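Side-chain contact in pyridoxine 4-oxidase (Mesorhizobium loti, PDB 4HA6), which oxidises the 4-hydroxymethyl group of pyridoxine to the aldehyde pyridoxal, as an FAD-dependent oxidase of the GMC oxidoreductase family: residues A[155-160]-A[314-319]. Numbering follows the deposited sequence.
Sequences RAFIEA and SESMAY. With PXM (4-(aminomethyl)-5-(hydroxymethyl)-2-methylpyridin-3-ol), chain J.
Phe-157 brings its ring to the strand at Ser-316 and Ala-318. Ring atom CE2 lies 3.5 Å from the carbonyl O of Ser-316, which approaches the ring obliquely. The same CE2 is 4.2 Å from CB of Ala-318, a plain apolar contact. The hydroxyl OG of Ser-316 sits at the ring edge, in its plane, 4.0 Å from CD2. Ile-158 packs on the same oxygen, with CG1 3.5 Å and CD1 3.7 Å from Ser-316 OG. The hydroxyl is therefore flanked by hydrocarbon, and its hydrogen bond goes elsewhere, to the backbone O of Thr-181. CG of Phe-157 stands anti to the backbone N (chi1 170°), which sends the ring out from the helix to the strand. Replacing Phe-157 with alanine is likely to open a gap between helix and strand and leave Ala-318 without its apolar partner from the helix. On the strand, Met-317 points away from the helix. Ser-314, at the start of this strand, belongs to the pocket of the bound pyridoxamine, its OG 3.1 Å from C6 of the ligand, but takes no part in the helix contact. The segment axes run nearly parallel, at 8° and 9.1 Å apart. Helix 152-163 packs on the antiparallel sheet, and Phe-157 also touches Val-335 and Cys-337 of the adjoining strand 333-338. Its side chain meets Ile-408 of helix 392-409 as well.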
ATOM      1  N   ARG A 155      14.681  -8.354  18.369  1.00 11.69           N
ATOM      2  CA  ARG A 155      15.073  -9.745  18.549  1.00  6.17           C
ATOM      3  C   ARG A 155      14.370 -10.347  19.758  1.00  7.83           C
ATOM      4  O   ARG A 155      14.033 -11.534  19.776  1.00 11.34           O
ATOM      5  CB  ARG A 155      16.594  -9.887  18.676  1.00 11.33           C
ATOM      6  CG  ARG A 155      17.339  -9.643  17.376  1.00 10.85           C
ATOM      7  CD  ARG A 155      18.826  -9.919  17.529  1.00 34.03           C
ATOM      8  NE  ARG A 155      19.617  -8.690  17.488  1.00 40.89           N
ATOM      9  CZ  ARG A 155      20.171  -8.124  18.558  1.00 39.31           C
ATOM     10  NH1 ARG A 155      20.021  -8.681  19.758  1.00 31.81           N
ATOM     11  NH2 ARG A 155      20.878  -7.005  18.426  1.00 29.59           N
ATOM     12  N   ALA A 156      14.161  -9.523  20.777  1.00 10.47           N
ATOM     13  CA  ALA A 156      13.508  -9.970  21.993  1.00  5.95           C
ATOM     14  C   ALA A 156      12.033 -10.245  21.687  1.00 12.30           C
ATOM     15  O   ALA A 156      11.433 -11.205  22.204  1.00 10.40           O
ATOM     16  CB  ALA A 156      13.653  -8.920  23.067  1.00  7.69           C
ATOM     17  N   PHE A 157      11.453  -9.397  20.841  1.00  5.22           N
ATOM     18  CA  PHE A 157      10.068  -9.547  20.433  1.00  8.37           C
ATOM     19  C   PHE A 157       9.937 -10.853  19.657  1.00 10.17           C
ATOM     20  O   PHE A 157       9.017 -11.649  19.891  1.00  7.71           O
ATOM     21  CB  PHE A 157       9.680  -8.358  19.566  1.00  6.83           C
ATOM     22  CG  PHE A 157       8.349  -8.493  18.886  1.00  7.28           C
ATOM     23  CD1 PHE A 157       7.167  -8.273  19.589  1.00 10.13           C
ATOM     24  CD2 PHE A 157       8.279  -8.790  17.527  1.00  9.07           C
ATOM     25  CE1 PHE A 157       5.929  -8.370  18.956  1.00  5.47           C
ATOM     26  CE2 PHE A 157       7.043  -8.893  16.880  1.00 14.10           C
ATOM     27  CZ  PHE A 157       5.870  -8.683  17.595  1.00  8.21           C
ATOM     28  N   ILE A 158      10.886 -11.077  18.756  1.00  5.92           N
ATOM     29  CA  ILE A 158      10.881 -12.268  17.911  1.00 10.82           C
ATOM     30  C   ILE A 158      10.952 -13.523  18.779  1.00 13.78           C
ATOM     31  O   ILE A 158      10.207 -14.478  18.553  1.00  9.99           O
ATOM     32  CB  ILE A 158      12.009 -12.193  16.847  1.00 12.45           C
ATOM     33  CG1 ILE A 158      11.580 -11.258  15.710  1.00  9.38           C
ATOM     34  CG2 ILE A 158      12.345 -13.568  16.257  1.00 10.47           C
ATOM     35  CD1 ILE A 158      12.672 -10.937  14.727  1.00  3.45           C
ATOM     36  N   GLU A 159      11.817 -13.498  19.793  1.00 10.43           N
ATOM     37  CA  GLU A 159      11.918 -14.594  20.761  1.00  9.80           C
ATOM     38  C   GLU A 159      10.618 -14.827  21.534  1.00 14.32           C
ATOM     39  O   GLU A 159      10.239 -15.966  21.801  1.00 13.24           O
ATOM     40  CB  GLU A 159      13.045 -14.315  21.758  1.00 10.40           C
ATOM     41  CG  GLU A 159      14.433 -14.533  21.184  1.00 19.21           C
ATOM     42  CD  GLU A 159      14.657 -15.978  20.778  1.00 30.74           C
ATOM     43  OE1 GLU A 159      14.080 -16.881  21.429  1.00 25.03           O
ATOM     44  OE2 GLU A 159      15.402 -16.206  19.806  1.00 28.95           O
ATOM     45  N   ALA A 160       9.948 -13.742  21.913  1.00  7.94           N
ATOM     46  CA  ALA A 160       8.685 -13.855  22.634  1.00  9.07           C
ATOM     47  C   ALA A 160       7.656 -14.576  21.774  1.00  8.64           C
ATOM     48  O   ALA A 160       7.006 -15.519  22.227  1.00 11.87           O
ATOM     49  CB  ALA A 160       8.181 -12.472  23.042  1.00  8.95           C
ATOM     50  N   SER A 314       9.925   0.118  12.479  1.00 31.87           N
ATOM     51  CA  SER A 314       8.943  -0.956  12.583  1.00 29.04           C
ATOM     52  C   SER A 314       9.544  -2.193  11.941  1.00 21.96           C
ATOM     53  O   SER A 314       9.344  -2.445  10.752  1.00 11.82           O
ATOM     54  CB  SER A 314       7.665  -0.565  11.858  1.00 19.00           C
ATOM     55  OG  SER A 314       6.653  -1.524  12.086  1.00 32.71           O
ATOM     56  N   GLU A 315      10.279  -2.960  12.740  1.00 11.17           N
ATOM     57  CA  GLU A 315      11.244  -3.908  12.216  1.00 10.74           C
ATOM     58  C   GLU A 315      10.706  -5.316  12.022  1.00 11.28           C
ATOM     59  O   GLU A 315      11.279  -6.089  11.250  1.00 15.21           O
ATOM     60  CB  GLU A 315      12.480  -3.955  13.126  1.00 15.79           C
ATOM     61  CG  GLU A 315      13.103  -2.596  13.404  1.00 29.68           C
ATOM     62  CD  GLU A 315      14.521  -2.696  13.937  1.00 30.25           C
ATOM     63  OE1 GLU A 315      14.928  -3.803  14.351  1.00 18.45           O
ATOM     64  OE2 GLU A 315      15.229  -1.665  13.922  1.00 28.38           O
ATOM     65  N   SER A 316       9.618  -5.657  12.714  1.00  7.15           N
ATOM     66  CA  SER A 316       9.141  -7.044  12.708  1.00  7.84           C
ATOM     67  C   SER A 316       7.622  -7.172  12.897  1.00  8.69           C
ATOM     68  O   SER A 316       7.109  -6.980  14.006  1.00 12.75           O
ATOM     69  CB  SER A 316       9.870  -7.840  13.801  1.00  9.18           C
ATOM     70  OG  SER A 316       9.504  -9.210  13.782  1.00 10.08           O
ATOM     71  N   MET A 317       6.913  -7.485  11.812  1.00  6.21           N
ATOM     72  CA  MET A 317       5.508  -7.878  11.895  1.00  5.24           C
ATOM     73  C   MET A 317       5.440  -9.357  12.169  1.00  7.90           C
ATOM     74  O   MET A 317       6.165 -10.137  11.535  1.00  7.90           O
ATOM     75  CB  MET A 317       4.791  -7.649  10.565  1.00  9.53           C
ATOM     76  CG  MET A 317       4.742  -6.225  10.105  1.00 18.41           C
ATOM     77  SD  MET A 317       4.066  -5.242  11.419  1.00 23.10           S
ATOM     78  CE  MET A 317       5.581  -4.383  11.862  1.00 28.10           C
ATOM     79  N   ALA A 318       4.565  -9.748  13.091  1.00 10.54           N
ATOM     80  CA  ALA A 318       4.275 -11.156  13.305  1.00  8.96           C
ATOM     81  C   ALA A 318       2.824 -11.401  12.909  1.00  6.72           C
ATOM     82  O   ALA A 318       1.910 -10.991  13.628  1.00 10.09           O
ATOM     83  CB  ALA A 318       4.492 -11.531  14.763  1.00  4.09           C
ATOM     84  N   TYR A 319       2.616 -12.048  11.762  1.00  3.94           N
ATOM     85  CA  TYR A 319       1.276 -12.444  11.333  1.00  5.15           C
ATOM     86  C   TYR A 319       0.912 -13.786  11.959  1.00  7.96           C
ATOM     87  O   TYR A 319       1.784 -14.632  12.164  1.00  5.58           O
ATOM     88  CB  TYR A 319       1.224 -12.534   9.804  1.00  4.65           C
ATOM     89  CG  TYR A 319       1.610 -11.224   9.181  1.00  5.26           C
ATOM     90  CD1 TYR A 319       0.658 -10.229   9.004  1.00  8.89           C
ATOM     91  CD2 TYR A 319       2.929 -10.953   8.827  1.00  6.16           C
ATOM     92  CE1 TYR A 319       0.998  -9.004   8.450  1.00  8.50           C
ATOM     93  CE2 TYR A 319       3.289  -9.718   8.274  1.00  4.86           C
ATOM     94  CZ  TYR A 319       2.305  -8.747   8.101  1.00  7.25           C
ATOM     95  OH  TYR A 319       2.603  -7.503   7.574  1.00  7.88           O
TER
HETATM   96  N1  PXM J 609       4.249   0.915  10.305  1.00 36.80           N
HETATM   97  C2  PXM J 609       3.455   1.621   9.503  1.00 25.41           C
HETATM   98  C2A PXM J 609       2.559   2.703  10.017  1.00 27.14           C
HETATM   99  C3  PXM J 609       3.501   1.302   8.154  1.00 27.23           C
HETATM  100  O3  PXM J 609       2.699   2.002   7.280  1.00 32.93           O
HETATM  101  C4  PXM J 609       4.338   0.279   7.658  1.00 48.66           C
HETATM  102  C5  PXM J 609       5.157  -0.436   8.581  1.00 31.64           C
HETATM  103  C5A PXM J 609       6.132  -1.548   8.248  1.00 32.04           C
HETATM  104  O5  PXM J 609       5.911  -2.284   7.096  1.00 30.17           O
HETATM  105  C6  PXM J 609       5.069  -0.062   9.927  1.00 38.81           C
HETATM  106  C4A PXM J 609       4.301   0.024   6.178  1.00 33.77           C
HETATM  107  N4  PXM J 609       2.979  -0.108   5.640  1.00 12.68           N